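Side-chain contacts in isomaltodextranase (PDB 5AWO), which hydrolyses alpha-1,6-glucosidic linkages in dextran-like polysaccharides, removing successive isomaltose units from the non-reducing ends of the chains: residues Tyr44-Pro49 / Pro53-Glu58; Pro559-Phe564 / Ala595-Ala600. All blocks are in the same frame, centred on the assembly; numbering follows the deposited sequence.

How the interactions relate
Leaving barrel strand 39-42 near the N terminus, the chain at once makes interaction 1, which closes a short connection: three residues separate segments 44-49 and 53-58, and the contact joins helix 44-50 to the start of helix 56-68. The rest of the catalytic barrel and a further beta domain follow before interaction 2, in the carbohydrate-binding module, where strand 555-564 meets the loop leading into strand 601-609; this closure spans 30 residues, including strands 574-582 and 585-592. The contacts neither nest nor cross. The centres of interaction 1 and interaction 2 lie about 55 Å apart, on opposite sides of the chain's centre.

Interaction 1 of 2, residues Tyr44-Pro49 / Pro53-Glu58; sequences YGYSFP and PIPENE
Apolar contact carries most of this short-range closure, and Tyr46 is at its heart. Its CG stands anti to the backbone N (chi1 -179°), which carries the ring off helix 44-50 and over to the 53-58 segment. There Ile54 lays CG1 over one face of the ring, a CH-pi contact with CG1 4.1 Å from the Tyr46 ring centroid and displaced toward the rim. Pro55 meets the phenol end at about a right angle, its CD 3.4 Å from Tyr46 CZ, while the aliphatic CG of Glu58 comes within 4.0 Å of Tyr46 CE2.

The polar groups look elsewhere. Ser47 OG lies 3.3 Å from Ile54 N, but the angle is too poor for a bond; the hydroxyl pairs instead with the carbonyl oxygen of Ala52, within the intervening turn. Beyond its CG, Glu58 turns its carboxylate to Tyr349 and Gln350, so that one side chain serves both tyrosine packing and a polar link to another loop.

With Pro55 as N-cap of helix 56-68, this is a short helix-to-helix connection following the first strand of the (beta/alpha)8 barrel, with Ser47 about 11 Å, side chain to side chain, from the probable nucleophile Asp201.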
loop_
_atom_site.group_PDB
_atom_site.type_symbol
_atom_site.label_atom_id
_atom_site.label_comp_id
_atom_site.label_asym_id
_atom_site.label_seq_id
_atom_site.Cartn_x
_atom_site.Cartn_y
_atom_site.Cartn_z
ATOM N N TYR A 44 17.982 -7.975 -0.558
ATOM C CA TYR A 44 18.533 -6.983 -1.496
ATOM C C TYR A 44 19.835 -6.347 -1.002
ATOM O O TYR A 44 20.680 -6.024 -1.813
ATOM C CB TYR A 44 17.491 -5.904 -1.711
ATOM C CG TYR A 44 17.768 -4.868 -2.767
ATOM C CD1 TYR A 44 17.397 -5.082 -4.094
ATOM C CD2 TYR A 44 18.358 -3.615 -2.440
ATOM C CE1 TYR A 44 17.607 -4.119 -5.065
ATOM C CE2 TYR A 44 18.543 -2.650 -3.400
ATOM C CZ TYR A 44 18.161 -2.887 -4.695
ATOM O OH TYR A 44 18.344 -1.907 -5.636
ATOM N N GLY A 45 20.013 -6.193 0.314
ATOM C CA GLY A 45 21.241 -5.619 0.846
ATOM C C GLY A 45 22.449 -6.474 0.576
ATOM O O GLY A 45 23.568 -5.963 0.525
ATOM N N TYR A 46 22.238 -7.776 0.415
ATOM C CA TYR A 46 23.283 -8.660 -0.068
ATOM C C TYR A 46 23.367 -8.612 -1.588
ATOM O O TYR A 46 24.420 -8.348 -2.172
ATOM C CB TYR A 46 23.063 -10.131 0.380
ATOM C CG TYR A 46 24.201 -11.005 -0.131
ATOM C CD1 TYR A 46 24.228 -11.487 -1.438
ATOM C CD2 TYR A 46 25.314 -11.257 0.674
ATOM C CE1 TYR A 46 25.302 -12.220 -1.915
ATOM C CE2 TYR A 46 26.362 -12.020 0.212
ATOM C CZ TYR A 46 26.377 -12.468 -1.087
ATOM O OH TYR A 46 27.445 -13.218 -1.569
ATOM N N SER A 47 22.257 -8.889 -2.268
ATOM C CA SER A 47 22.341 -9.214 -3.668
ATOM C C SER A 47 22.605 -8.015 -4.556
ATOM O O SER A 47 23.240 -8.146 -5.603
ATOM C CB SER A 47 21.068 -9.965 -4.137
ATOM O OG SER A 47 21.067 -11.285 -3.611
ATOM N N PHE A 48 22.068 -6.850 -4.193
ATOM C CA PHE A 48 22.311 -5.670 -5.007
ATOM C C PHE A 48 23.815 -5.263 -5.050
ATOM O O PHE A 48 24.391 -5.154 -6.141
ATOM C CB PHE A 48 21.378 -4.488 -4.642
ATOM C CG PHE A 48 21.691 -3.251 -5.428
ATOM C CD1 PHE A 48 21.313 -3.121 -6.746
ATOM C CD2 PHE A 48 22.508 -2.265 -4.868
ATOM C CE1 PHE A 48 21.659 -2.008 -7.487
ATOM C CE2 PHE A 48 22.870 -1.170 -5.623
ATOM C CZ PHE A 48 22.445 -1.042 -6.907
ATOM N N PRO A 49 24.457 -5.052 -3.891
ATOM C CA PRO A 49 25.879 -4.690 -4.024
ATOM C C PRO A 49 26.763 -5.816 -4.594
ATOM O O PRO A 49 27.773 -5.523 -5.258
ATOM C CB PRO A 49 26.312 -4.329 -2.613
ATOM C CG PRO A 49 25.166 -4.539 -1.737
ATOM C CD PRO A 49 23.981 -5.008 -2.508
ATOM N N PRO A 53 23.018 -13.695 -6.749
ATOM C CA PRO A 53 22.092 -14.361 -5.849
ATOM C C PRO A 53 22.691 -14.613 -4.466
ATOM O O PRO A 53 23.899 -14.873 -4.316
ATOM C CB PRO A 53 21.770 -15.679 -6.584
ATOM C CG PRO A 53 22.954 -15.923 -7.441
ATOM C CD PRO A 53 23.439 -14.556 -7.870
ATOM N N ILE A 54 21.874 -14.513 -3.433
ATOM C CA ILE A 54 22.389 -14.716 -2.077
ATOM C C ILE A 54 22.767 -16.196 -1.900
ATOM O O ILE A 54 21.948 -17.084 -2.171
ATOM C CB ILE A 54 21.418 -14.235 -0.980
ATOM C CG1 ILE A 54 22.126 -14.167 0.392
ATOM C CG2 ILE A 54 20.160 -15.089 -0.928
ATOM C CD1 ILE A 54 21.316 -13.570 1.529
ATOM N N PRO A 55 24.000 -16.465 -1.439
ATOM C CA PRO A 55 24.292 -17.849 -1.052
ATOM C C PRO A 55 23.415 -18.376 0.062
ATOM O O PRO A 55 22.986 -17.639 0.940
ATOM C CB PRO A 55 25.760 -17.788 -0.607
ATOM C CG PRO A 55 26.330 -16.625 -1.316
ATOM C CD PRO A 55 25.197 -15.610 -1.339
ATOM N N GLU A 56 23.162 -19.684 0.046
ATOM C CA GLU A 56 22.288 -20.272 1.013
ATOM C C GLU A 56 22.781 -20.054 2.441
ATOM O O GLU A 56 21.972 -19.844 3.322
ATOM C CB GLU A 56 22.115 -21.778 0.739
ATOM C CG GLU A 56 20.929 -22.396 1.442
ATOM C CD GLU A 56 20.711 -23.857 1.076
ATOM O OE1 GLU A 56 21.733 -24.534 0.819
ATOM O OE2 GLU A 56 19.541 -24.289 1.036
ATOM N N ASN A 57 24.100 -20.155 2.679
ATOM C CA ASN A 57 24.587 -19.913 4.039
ATOM C C ASN A 57 24.403 -18.472 4.505
ATOM O O ASN A 57 24.140 -18.235 5.697
ATOM C CB ASN A 57 26.054 -20.285 4.234
ATOM C CG ASN A 57 26.423 -20.307 5.712
ATOM O OD1 ASN A 57 25.811 -21.034 6.488
ATOM N ND2 ASN A 57 27.352 -19.447 6.124
ATOM N N GLU A 58 24.510 -17.525 3.573
ATOM C CA GLU A 58 24.252 -16.115 3.915
ATOM C C GLU A 58 22.784 -15.883 4.231
ATOM O O GLU A 58 22.447 -15.161 5.169
ATOM C CB GLU A 58 24.730 -15.219 2.795
ATOM C CG GLU A 58 26.239 -15.107 2.816
ATOM C CD GLU A 58 26.712 -14.435 4.089
ATOM O OE1 GLU A 58 26.654 -13.208 4.154
ATOM O OE2 GLU A 58 27.079 -15.129 5.053
#

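Interaction 2 of 2, residues Pro559-Phe564 / Ala595-Ala600; sequences PVHVSF and ATDKGA
Asp597 OD1 is gripped by two side chains: His561 ND1 donates to it across the contact at 2.6 Å, and Thr543 OG1 of the neighbouring strand 542-549 bonds to it as well. This histidine-carboxylate pair belongs to the beta-sandwich of the CBM35-type carbohydrate-binding module, where it joins strand 555-564 to the loop that precedes strand 601-609.

The bond is short but bent, with an N-H...O angle of 146°. Its donor reaches OD1 from above the carboxylate, 47° out of that plane, and the imidazole and carboxylate planes stand almost perpendicular, 89° apart. With CG anti to the carbonyl carbon, beside the backbone N, His561 directs its ring off the strand toward the loop, where ND1 faces the aspartate.

The buried carboxylate is held at both oxygens, since OD2 bonds to Thr545 OG1 and to the backbone N of Gly594. Such a network should fix the orientation of the acid, and the carboxylate's negative charge would probably favour a proton on ND1. Thr543 and Thr545 of strand 542-549 thus help to position the carboxylate that the histidine meets.

Thr596 completes the contact at the ring edge. Its hydroxyl lies near the imidazole plane, with OG1 3.2 Å from His561 CE1.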
loop_
_atom_site.group_PDB
_atom_site.type_symbol
_atom_site.label_atom_id
_atom_site.label_comp_id
_atom_site.label_asym_id
_atom_site.label_seq_id
_atom_site.Cartn_x
_atom_site.Cartn_y
_atom_site.Cartn_z
ATOM N N PRO A 559 -26.167 -2.662 3.296
ATOM C CA PRO A 559 -26.146 -1.312 2.755
ATOM C C PRO A 559 -27.512 -0.663 2.908
ATOM O O PRO A 559 -28.534 -1.328 2.694
ATOM C CB PRO A 559 -25.802 -1.510 1.271
ATOM C CG PRO A 559 -25.385 -2.922 1.117
ATOM C CD PRO A 559 -26.013 -3.679 2.251
ATOM N N VAL A 560 -27.517 0.598 3.304
ATOM C CA VAL A 560 -28.735 1.392 3.355
ATOM C C VAL A 560 -28.502 2.751 2.716
ATOM O O VAL A 560 -27.396 3.300 2.763
ATOM C CB VAL A 560 -29.274 1.581 4.795
ATOM C CG1 VAL A 560 -29.698 0.244 5.390
ATOM C CG2 VAL A 560 -28.261 2.290 5.689
ATOM N N HIS A 561 -29.553 3.292 2.114
ATOM C CA HIS A 561 -29.533 4.655 1.624
ATOM C C HIS A 561 -29.757 5.559 2.813
ATOM O O HIS A 561 -30.772 5.437 3.510
ATOM C CB HIS A 561 -30.639 4.899 0.593
ATOM C CG HIS A 561 -30.514 4.073 -0.649
ATOM N ND1 HIS A 561 -29.498 4.252 -1.561
ATOM C CD2 HIS A 561 -31.290 3.077 -1.142
ATOM C CE1 HIS A 561 -29.641 3.391 -2.552
ATOM N NE2 HIS A 561 -30.728 2.671 -2.325
ATOM N N VAL A 562 -28.802 6.450 3.060
ATOM C CA VAL A 562 -28.926 7.497 4.056
ATOM C C VAL A 562 -29.248 8.781 3.301
ATOM O O VAL A 562 -28.680 9.036 2.237
ATOM C CB VAL A 562 -27.622 7.636 4.878
ATOM C CG1 VAL A 562 -27.715 8.810 5.839
ATOM C CG2 VAL A 562 -27.339 6.346 5.624
ATOM N N SER A 563 -30.196 9.569 3.806
ATOM C CA SER A 563 -30.672 10.732 3.072
ATOM C C SER A 563 -30.026 12.008 3.561
ATOM O O SER A 563 -29.757 12.150 4.754
ATOM C CB SER A 563 -32.208 10.835 3.175
ATOM O OG SER A 563 -32.807 9.675 2.631
ATOM N N PHE A 564 -29.801 12.928 2.629
ATOM C CA PHE A 564 -29.075 14.170 2.851
ATOM C C PHE A 564 -29.861 15.355 2.256
ATOM O O PHE A 564 -29.868 15.549 1.045
ATOM C CB PHE A 564 -27.680 14.079 2.202
ATOM C CG PHE A 564 -26.788 13.041 2.828
ATOM C CD1 PHE A 564 -26.830 11.717 2.414
ATOM C CD2 PHE A 564 -25.893 13.389 3.832
ATOM C CE1 PHE A 564 -26.008 10.758 2.991
ATOM C CE2 PHE A 564 -25.074 12.427 4.412
ATOM C CZ PHE A 564 -25.130 11.116 3.995
ATOM N N ALA A 595 -25.540 3.575 -8.188
ATOM C CA ALA A 595 -26.406 3.861 -9.338
ATOM C C ALA A 595 -27.852 4.169 -8.923
ATOM O O ALA A 595 -28.541 4.935 -9.603
ATOM C CB ALA A 595 -26.371 2.704 -10.323
ATOM N N THR A 596 -28.273 3.609 -7.798
ATOM C CA THR A 596 -29.625 3.804 -7.285
ATOM C C THR A 596 -29.685 4.936 -6.267
ATOM O O THR A 596 -30.741 5.204 -5.694
ATOM C CB THR A 596 -30.176 2.514 -6.639
ATOM O OG1 THR A 596 -29.402 2.162 -5.482
ATOM C CG2 THR A 596 -30.174 1.355 -7.632
ATOM N N ASP A 597 -28.553 5.587 -6.006
ATOM C CA ASP A 597 -28.567 6.752 -5.144
ATOM C C ASP A 597 -29.000 7.973 -5.936
ATOM O O ASP A 597 -28.872 8.032 -7.157
ATOM C CB ASP A 597 -27.203 6.984 -4.463
ATOM C CG ASP A 597 -26.996 6.098 -3.248
ATOM O OD1 ASP A 597 -27.822 6.114 -2.299
ATOM O OD2 ASP A 597 -25.990 5.351 -3.222
ATOM N N LYS A 598 -29.504 8.957 -5.211
ATOM C CA LYS A 598 -30.016 10.178 -5.794
ATOM C C LYS A 598 -29.063 11.336 -5.526
ATOM O O LYS A 598 -28.590 11.503 -4.409
ATOM C CB LYS A 598 -31.384 10.499 -5.182
ATOM C CG LYS A 598 -32.072 11.708 -5.791
ATOM C CD LYS A 598 -33.474 11.878 -5.214
ATOM C CE LYS A 598 -34.245 12.956 -5.957
ATOM N NZ LYS A 598 -35.570 13.218 -5.323
ATOM N N GLY A 599 -28.792 12.120 -6.553
ATOM C CA GLY A 599 -28.083 13.380 -6.428
ATOM C C GLY A 599 -26.583 13.279 -6.180
ATOM O O GLY A 599 -25.881 12.483 -6.818
ATOM N N ALA A 600 -26.107 14.113 -5.258
ATOM C CA ALA A 600 -24.686 14.188 -4.919
ATOM C C ALA A 600 -24.511 14.882 -3.566
ATOM O O ALA A 600 -25.370 15.659 -3.140
ATOM C CB ALA A 600 -23.944 14.950 -5.994
#